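Local coordinates for glycosyl hydrolase family 88 (Pedobacter heparinus, PDB 3WIW), which hydrolyses unsaturated glucuronyl residues at the ends of the oligosaccharides left by polysaccharide lyases, with specificity for those derived from heparin, at residues A[174-179]-A[200-205]; A[244-249]-A[303-308]; A[250-255]-A[310-315]. All blocks are in the same frame, centred on the assembly; numbering follows the deposited sequence.

Contact 1 (A[174-179]-A[200-205])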
loop_
_atom_site.group_PDB
_atom_site.type_symbol
_atom_site.label_atom_id
_atom_site.label_comp_id
_atom_site.label_asym_id
_atom_site.label_seq_id
_atom_site.Cartn_x
_atom_site.Cartn_y
_atom_site.Cartn_z
ATOM N N ASP A 174 -0.389 -3.883 8.584
ATOM C CA ASP A 174 -0.093 -3.917 7.142
ATOM C C ASP A 174 -0.741 -5.142 6.465
ATOM O O ASP A 174 -0.997 -5.127 5.257
ATOM C CB ASP A 174 1.415 -3.968 6.855
ATOM C CG ASP A 174 2.288 -3.173 7.841
ATOM O OD1 ASP A 174 2.071 -3.201 9.076
ATOM O OD2 ASP A 174 3.280 -2.595 7.355
ATOM N N ASN A 175 -0.976 -6.206 7.235
ATOM C CA ASN A 175 -1.539 -7.460 6.719
ATOM C C ASN A 175 -2.937 -7.210 6.115
ATOM O O ASN A 175 -3.362 -7.977 5.243
ATOM C CB ASN A 175 -1.557 -8.502 7.853
ATOM C CG ASN A 175 -1.562 -9.977 7.396
ATOM O OD1 ASN A 175 -0.914 -10.812 8.060
ATOM N ND2 ASN A 175 -2.288 -10.312 6.322
ATOM N N LEU A 176 -3.645 -6.157 6.545
ATOM C CA LEU A 176 -4.923 -5.825 5.886
ATOM C C LEU A 176 -4.756 -5.671 4.373
ATOM O O LEU A 176 -5.655 -6.018 3.598
ATOM C CB LEU A 176 -5.566 -4.561 6.469
ATOM C CG LEU A 176 -6.093 -4.709 7.898
ATOM C CD1 LEU A 176 -6.289 -3.310 8.476
ATOM C CD2 LEU A 176 -7.398 -5.512 7.935
ATOM N N MET A 177 -3.634 -5.097 3.943
ATOM C CA MET A 177 -3.444 -4.810 2.519
ATOM C C MET A 177 -3.351 -6.095 1.725
ATOM O O MET A 177 -3.795 -6.149 0.576
ATOM C CB MET A 177 -2.185 -3.969 2.322
ATOM C CG MET A 177 -2.239 -2.626 3.049
ATOM S SD MET A 177 -3.493 -1.508 2.397
ATOM C CE MET A 177 -2.784 -1.195 0.770
ATOM N N ASN A 178 -2.749 -7.118 2.336
ATOM C CA ASN A 178 -2.564 -8.415 1.701
ATOM C C ASN A 178 -3.860 -9.210 1.547
ATOM O O ASN A 178 -3.889 -10.201 0.847
ATOM C CB ASN A 178 -1.485 -9.173 2.463
ATOM C CG ASN A 178 -0.121 -8.590 2.220
ATOM O OD1 ASN A 178 0.310 -8.483 1.074
ATOM N ND2 ASN A 178 0.570 -8.185 3.288
ATOM N N LEU A 179 -4.937 -8.776 2.198
ATOM C CA LEU A 179 -6.243 -9.418 2.032
ATOM C C LEU A 179 -6.823 -9.249 0.632
ATOM O O LEU A 179 -7.575 -10.113 0.179
ATOM C CB LEU A 179 -7.239 -8.907 3.068
ATOM C CG LEU A 179 -6.806 -9.050 4.523
ATOM C CD1 LEU A 179 -7.942 -8.581 5.415
ATOM C CD2 LEU A 179 -6.339 -10.468 4.854
ATOM N N THR A 200 -12.625 -12.860 7.510
ATOM C CA THR A 200 -12.420 -13.139 8.943
ATOM C C THR A 200 -11.218 -12.367 9.507
ATOM O O THR A 200 -11.301 -11.778 10.587
ATOM C CB THR A 200 -12.257 -14.636 9.200
ATOM O OG1 THR A 200 -13.459 -15.297 8.801
ATOM C CG2 THR A 200 -12.009 -14.909 10.692
ATOM N N HIS A 201 -10.113 -12.345 8.770
ATOM C CA HIS A 201 -8.948 -11.571 9.196
ATOM C C HIS A 201 -9.325 -10.100 9.427
ATOM O O HIS A 201 -8.938 -9.492 10.436
ATOM C CB HIS A 201 -7.826 -11.690 8.159
ATOM C CG HIS A 201 -6.572 -10.986 8.554
ATOM N ND1 HIS A 201 -5.409 -11.671 8.865
ATOM C CD2 HIS A 201 -6.292 -9.670 8.727
ATOM C CE1 HIS A 201 -4.475 -10.808 9.201
ATOM N NE2 HIS A 201 -4.978 -9.582 9.116
ATOM N N ALA A 202 -10.075 -9.519 8.494
ATOM C CA ALA A 202 -10.494 -8.126 8.615
ATOM C C ALA A 202 -11.377 -7.923 9.852
ATOM O O ALA A 202 -11.252 -6.890 10.538
ATOM C CB ALA A 202 -11.217 -7.667 7.345
ATOM N N VAL A 203 -12.278 -8.853 10.127
ATOM C CA VAL A 203 -13.134 -8.747 11.312
ATOM C C VAL A 203 -12.323 -8.859 12.609
ATOM O O VAL A 203 -12.461 -8.025 13.518
ATOM C CB VAL A 203 -14.284 -9.784 11.269
ATOM C CG1 VAL A 203 -15.062 -9.762 12.572
ATOM C CG2 VAL A 203 -15.219 -9.483 10.091
ATOM N N THR A 204 -11.441 -9.855 12.688
ATOM C CA THR A 204 -10.599 -10.037 13.867
ATOM C C THR A 204 -9.737 -8.772 14.112
ATOM O O THR A 204 -9.615 -8.288 15.238
ATOM C CB THR A 204 -9.690 -11.245 13.634
ATOM O OG1 THR A 204 -10.509 -12.400 13.386
ATOM C CG2 THR A 204 -8.763 -11.500 14.825
ATOM N N THR A 205 -9.155 -8.230 13.051
ATOM C CA THR A 205 -8.294 -7.067 13.137
ATOM C C THR A 205 -9.100 -5.847 13.544
ATOM O O THR A 205 -8.605 -4.976 14.274
ATOM C CB THR A 205 -7.584 -6.876 11.790
ATOM O OG1 THR A 205 -6.722 -8.009 11.576
ATOM C CG2 THR A 205 -6.754 -5.596 11.790
#
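N175, L176 and L179 meet H201, A202 and T205 where helix 175-188 packs on helix 192-208, two consecutive antiparallel helices of the alpha6/alpha6 barrel. The short segments have axes 10.0 Å apart at an angle of 153°, and everything that touches is buried. Just ahead of the first helix stands D174, the predicted proton donor, which places the packing next to the probable active site. N175 comes first. Its CG, anti to the backbone N, swings toward the imidazole of H201 and stops 3.5 Å from CE1; amide and ring planes are 37° apart. L176 follows and points its branched end at T205, tip to tip, with CD2 3.9 Å from the CG2 methyl; that same CD2 also lies near the H201 ring plane, at the edge. One turn on, L179 divides its two methyls between H201 and A202. CD2 sits over a face of the H201 ring, 4.1 Å from its centroid, a CH-pi contact, while CD1 rests 3.9 Å from the CB of A202. The imidazole thus has a leucine methyl over one face and the N175 amide obliquely against its CE1 side, and its rotation is fixed by ND1, which takes a hydrogen bond from the backbone N of I159 in strand 158-159. T205 is tied down as well: its OG1 donates to the carbonyl O of H201 over 2.9 Å, from above the carbonyl plane, and its backbone N reaches that same oxygen from the opposite face.

Contact 2 (A[244-249]-A[303-308])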
loop_
_atom_site.group_PDB
_atom_site.type_symbol
_atom_site.label_atom_id
_atom_site.label_comp_id
_atom_site.label_asym_id
_atom_site.label_seq_id
_atom_site.Cartn_x
_atom_site.Cartn_y
_atom_site.Cartn_z
ATOM N N TRP A 244 1.416 5.158 14.419
ATOM C CA TRP A 244 2.370 5.130 13.315
ATOM C C TRP A 244 1.626 5.517 12.036
ATOM O O TRP A 244 0.595 4.913 11.737
ATOM C CB TRP A 244 2.975 3.717 13.247
ATOM C CG TRP A 244 3.807 3.443 12.033
ATOM C CD1 TRP A 244 4.823 4.202 11.530
ATOM C CD2 TRP A 244 3.680 2.301 11.166
ATOM N NE1 TRP A 244 5.352 3.584 10.407
ATOM C CE2 TRP A 244 4.653 2.426 10.160
ATOM C CE3 TRP A 244 2.846 1.168 11.160
ATOM C CZ2 TRP A 244 4.813 1.470 9.143
ATOM C CZ3 TRP A 244 2.979 0.241 10.136
ATOM C CH2 TRP A 244 3.955 0.403 9.137
ATOM N N ALA A 245 2.096 6.519 11.287
ATOM C CA ALA A 245 1.230 7.102 10.244
ATOM C C ALA A 245 0.927 6.126 9.109
ATOM O O ALA A 245 -0.242 6.008 8.690
ATOM C CB ALA A 245 1.817 8.391 9.695
ATOM N N ARG A 246 1.937 5.432 8.589
ATOM C CA ARG A 246 1.676 4.493 7.511
ATOM C C ARG A 246 0.754 3.360 7.990
ATOM O O ARG A 246 -0.097 2.897 7.247
ATOM C CB ARG A 246 2.965 3.997 6.842
ATOM C CG ARG A 246 2.677 3.105 5.639
ATOM C CD ARG A 246 3.906 2.893 4.768
ATOM N NE ARG A 246 5.003 2.185 5.434
ATOM C CZ ARG A 246 6.115 2.773 5.892
ATOM N NH1 ARG A 246 6.275 4.094 5.834
ATOM N NH2 ARG A 246 7.066 2.035 6.458
ATOM N N GLY A 247 0.886 2.963 9.246
ATOM C CA GLY A 247 -0.038 1.995 9.813
ATOM C C GLY A 247 -1.470 2.492 9.842
ATOM O O GLY A 247 -2.394 1.729 9.541
ATOM N N GLN A 248 -1.669 3.754 10.217
ATOM C CA GLN A 248 -3.027 4.300 10.201
ATOM C C GLN A 248 -3.570 4.251 8.769
ATOM O O GLN A 248 -4.749 3.908 8.566
ATOM C CB GLN A 248 -3.073 5.745 10.715
ATOM C CG GLN A 248 -2.388 5.998 12.064
ATOM C CD GLN A 248 -2.752 4.953 13.126
ATOM O OE1 GLN A 248 -3.893 4.876 13.601
ATOM N NE2 GLN A 248 -1.767 4.156 13.521
ATOM N N ALA A 249 -2.710 4.579 7.799
ATOM C CA ALA A 249 -3.065 4.558 6.382
ATOM C C ALA A 249 -3.428 3.137 5.929
ATOM O O ALA A 249 -4.443 2.955 5.251
ATOM C CB ALA A 249 -1.926 5.083 5.540
ATOM N N PRO A 303 10.075 14.487 10.641
ATOM C CA PRO A 303 10.012 14.032 9.240
ATOM C C PRO A 303 8.601 13.626 8.820
ATOM O O PRO A 303 7.874 12.952 9.575
ATOM C CB PRO A 303 10.932 12.811 9.229
ATOM C CG PRO A 303 11.897 13.088 10.336
ATOM C CD PRO A 303 11.102 13.774 11.409
ATOM N N ARG A 304 8.213 14.044 7.615
ATOM C CA ARG A 304 6.934 13.628 7.010
ATOM C C ARG A 304 7.068 12.276 6.325
ATOM O O ARG A 304 8.177 11.837 5.999
ATOM C CB ARG A 304 6.498 14.646 5.951
ATOM C CG ARG A 304 6.482 16.069 6.474
ATOM C CD ARG A 304 5.593 16.220 7.724
ATOM N NE ARG A 304 5.379 17.638 7.981
ATOM C CZ ARG A 304 4.519 18.408 7.304
ATOM N NH1 ARG A 304 4.467 19.728 7.527
ATOM N NH2 ARG A 304 3.738 17.875 6.371
ATOM N N ASP A 305 5.943 11.626 6.083
ATOM C CA ASP A 305 5.991 10.351 5.380
ATOM C C ASP A 305 5.043 10.400 4.189
ATOM O O ASP A 305 3.809 10.146 4.316
ATOM C CB ASP A 305 5.626 9.203 6.333
ATOM C CG ASP A 305 5.694 7.844 5.661
ATOM O OD1 ASP A 305 6.369 7.731 4.595
ATOM O OD2 ASP A 305 5.087 6.878 6.190
ATOM N N ALA A 306 5.618 10.697 3.025
ATOM C CA ALA A 306 4.830 10.789 1.803
ATOM C C ALA A 306 4.093 9.478 1.505
ATOM O O ALA A 306 2.987 9.518 0.975
ATOM C CB ALA A 306 5.693 11.181 0.619
ATOM N N SER A 307 4.680 8.317 1.825
ATOM C CA SER A 307 4.037 7.040 1.509
ATOM C C SER A 307 2.697 6.938 2.234
ATOM O O SER A 307 1.697 6.509 1.648
ATOM C CB SER A 307 4.961 5.865 1.844
ATOM O OG SER A 307 5.118 5.671 3.237
ATOM N N ALA A 308 2.653 7.354 3.501
ATOM C CA ALA A 308 1.392 7.360 4.246
ATOM C C ALA A 308 0.376 8.277 3.562
ATOM O O ALA A 308 -0.815 7.936 3.473
ATOM C CB ALA A 308 1.615 7.775 5.696
HETATM O O HOH W 1 4.712 6.424 8.774
#
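The guanidinium of R246 has the carboxylate of D305 at its edge and CZ2 of W244 over one face, 3.3 Å above the plane. The W244 indole carries CB of R246 over a face, with NH2 of the same arginine in plane at its edge. Arginine and aspartate planes stand 84° apart, so the salt bridge rests on one pair, NH1 to OD2 at 3.0 Å, and is weak as a hydrogen bond. A bend at chi3 (64°) also brings NH1 within 3.3 Å of S307 OG, which lies tilted from the guanidinium plane. The arginine's strongest polar partner is the V361 carbonyl, met by NH1, and NH2 bonds to that of G362. D305 does more than pair: it N-caps helix 306-322, weakly accepting from S307 N, and its OD1 receives the S307 hydroxyl at 2.8 Å on the syn side but out of the carboxylate plane. A water joins its OD2 to the backbone N of R246. Further along the two helices the alanines close in, with the methyl of A308 3.7 Å from R246 N. D305 and S307 thus form a second shell positioning an arginine predicted to bind substrate, beside the probable pocket of the alpha6/alpha6 barrel.

Contact 3 (A[250-255]-A[310-315]); sequences WGLYGY and AVIASA
Y253 crosses V311 at about a right angle, and its CB is the first atom to meet helix 306-322, 3.9 Å from both V311 CG1 and A315 CB. From there, with CG anti to the backbone N (chi1 -166°), the ring extends past V311 and S314 and turns its CD2 edge to the V311 carbonyl O, 3.7 Å away and in the ring plane. CE2 then passes S314, 4.0 Å from OG. At the tip, OH bonds to E383 OE2 of helix 375-392, and S314 OG shares it, so the two hydroxyls meet at one carboxylate oxygen of a third helix. The helices run nearly side by side, 24° from parallel with axes 8.7 Å apart at these segments. Small residues permit the approach: A315 CB comes to 3.6 Å from Y253 CA, and L252 closes over the methyl from another direction with its CG and CD2. W250, predicted to bind substrate, presents CZ3 obliquely to V311 CG2 at 3.6 Å, while its NE1 bonds weakly to D174. Chemically, then, the interface is mainly apolar: dispersion and close fit join the helices, E383 satisfies the hydroxyls, and the valine touching Y253 also touches the indole of W250.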
loop_
_atom_site.group_PDB
_atom_site.type_symbol
_atom_site.label_atom_id
_atom_site.label_comp_id
_atom_site.label_asym_id
_atom_site.label_seq_id
_atom_site.Cartn_x
_atom_site.Cartn_y
_atom_site.Cartn_z
ATOM N N TRP A 250 -2.634 2.133 6.303
ATOM C CA TRP A 250 -2.960 0.749 5.912
ATOM C C TRP A 250 -4.324 0.350 6.473
ATOM O O TRP A 250 -5.075 -0.365 5.820
ATOM C CB TRP A 250 -1.944 -0.220 6.472
ATOM C CG TRP A 250 -0.526 -0.189 5.977
ATOM C CD1 TRP A 250 0.573 -0.480 6.760
ATOM C CD2 TRP A 250 -0.019 -0.012 4.632
ATOM N NE1 TRP A 250 1.716 -0.436 6.010
ATOM C CE2 TRP A 250 1.387 -0.177 4.698
ATOM C CE3 TRP A 250 -0.602 0.305 3.388
ATOM C CZ2 TRP A 250 2.223 -0.094 3.563
ATOM C CZ3 TRP A 250 0.238 0.405 2.251
ATOM C CH2 TRP A 250 1.640 0.212 2.360
ATOM N N GLY A 251 -4.657 0.787 7.695
ATOM C CA GLY A 251 -5.966 0.517 8.274
ATOM C C GLY A 251 -7.086 1.150 7.467
ATOM O O GLY A 251 -8.061 0.472 7.114
ATOM N N LEU A 252 -6.956 2.443 7.175
ATOM C CA LEU A 252 -7.970 3.133 6.380
ATOM C C LEU A 252 -8.185 2.415 5.039
ATOM O O LEU A 252 -9.320 2.121 4.634
ATOM C CB LEU A 252 -7.546 4.577 6.130
ATOM C CG LEU A 252 -8.490 5.374 5.237
ATOM C CD1 LEU A 252 -9.900 5.492 5.840
ATOM C CD2 LEU A 252 -7.895 6.760 4.939
ATOM N N TYR A 253 -7.084 2.169 4.339
ATOM C CA TYR A 253 -7.147 1.520 3.046
ATOM C C TYR A 253 -7.734 0.107 3.184
ATOM O O TYR A 253 -8.572 -0.298 2.376
ATOM C CB TYR A 253 -5.753 1.478 2.460
ATOM C CG TYR A 253 -5.634 1.140 0.996
ATOM C CD1 TYR A 253 -5.951 -0.137 0.520
ATOM C CD2 TYR A 253 -5.156 2.082 0.083
ATOM C CE1 TYR A 253 -5.777 -0.476 -0.818
ATOM C CE2 TYR A 253 -4.989 1.759 -1.259
ATOM C CZ TYR A 253 -5.289 0.472 -1.698
ATOM O OH TYR A 253 -5.085 0.133 -3.016
ATOM N N GLY A 254 -7.266 -0.640 4.187
ATOM C CA GLY A 254 -7.680 -2.021 4.402
ATOM C C GLY A 254 -9.201 -2.126 4.506
ATOM O O GLY A 254 -9.791 -3.064 3.948
ATOM N N TYR A 255 -9.841 -1.189 5.209
ATOM C CA TYR A 255 -11.301 -1.263 5.409
ATOM C C TYR A 255 -12.071 -0.705 4.223
ATOM O O TYR A 255 -13.144 -1.214 3.914
ATOM C CB TYR A 255 -11.744 -0.689 6.783
ATOM C CG TYR A 255 -11.281 -1.667 7.823
ATOM C CD1 TYR A 255 -11.968 -2.864 7.996
ATOM C CD2 TYR A 255 -10.086 -1.484 8.515
ATOM C CE1 TYR A 255 -11.527 -3.829 8.877
ATOM C CE2 TYR A 255 -9.625 -2.448 9.393
ATOM C CZ TYR A 255 -10.344 -3.626 9.556
ATOM O OH TYR A 255 -9.858 -4.577 10.413
ATOM N N ALA A 310 0.191 9.080 0.403
ATOM C CA ALA A 310 -0.273 8.508 -0.860
ATOM C C ALA A 310 -1.316 7.410 -0.611
ATOM O O ALA A 310 -2.327 7.334 -1.331
ATOM C CB ALA A 310 0.899 7.975 -1.654
ATOM N N VAL A 311 -1.077 6.551 0.382
ATOM C CA VAL A 311 -2.009 5.486 0.740
ATOM C C VAL A 311 -3.328 6.094 1.202
ATOM O O VAL A 311 -4.402 5.650 0.787
ATOM C CB VAL A 311 -1.388 4.544 1.788
ATOM C CG1 VAL A 311 -2.421 3.529 2.305
ATOM C CG2 VAL A 311 -0.159 3.822 1.214
ATOM N N ILE A 312 -3.249 7.130 2.040
ATOM C CA ILE A 312 -4.451 7.806 2.502
ATOM C C ILE A 312 -5.225 8.427 1.343
ATOM O O ILE A 312 -6.451 8.284 1.283
ATOM C CB ILE A 312 -4.123 8.872 3.583
ATOM C CG1 ILE A 312 -3.719 8.165 4.879
ATOM C CG2 ILE A 312 -5.311 9.789 3.817
ATOM C CD1 ILE A 312 -2.947 9.065 5.845
ATOM N N ALA A 313 -4.531 9.122 0.431
ATOM C CA ALA A 313 -5.207 9.730 -0.705
ATOM C C ALA A 313 -5.923 8.664 -1.549
ATOM O O ALA A 313 -7.101 8.836 -1.905
ATOM C CB ALA A 313 -4.230 10.527 -1.549
ATOM N N SER A 314 -5.234 7.564 -1.870
ATOM C CA SER A 314 -5.854 6.526 -2.682
ATOM C C SER A 314 -7.095 5.973 -1.985
ATOM O O SER A 314 -8.160 5.861 -2.597
ATOM C CB SER A 314 -4.869 5.418 -2.992
ATOM O OG SER A 314 -5.475 4.601 -3.968
ATOM N N ALA A 315 -6.979 5.690 -0.690
ATOM C CA ALA A 315 -8.106 5.144 0.057
ATOM C C ALA A 315 -9.276 6.129 0.113
ATOM O O ALA A 315 -10.428 5.726 -0.080
ATOM C CB ALA A 315 -7.681 4.748 1.462
#

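Overall arrangement
Along the chain contact 1 closes before the other two open, whereas contacts 2 and 3 interleave, being successive levels of one interface between helices 245-262 and 306-322. Their centres are about 10 Å apart; contact 1 lies about 13 Å from contact 3 and about 18 Å from contact 2. Helix 245-262 is the common element: one flank carries contacts 2 and 3, while another touches contact 1, through Y255 OH on A202 O and through M177 packed on W250 and Y253. Contact 1 joins consecutive helices, contacts 2 and 3 helices far apart in sequence, and together they bring in D174, R246 and W250, all predicted substrate-binding residues, which probably line one pocket where the helices begin.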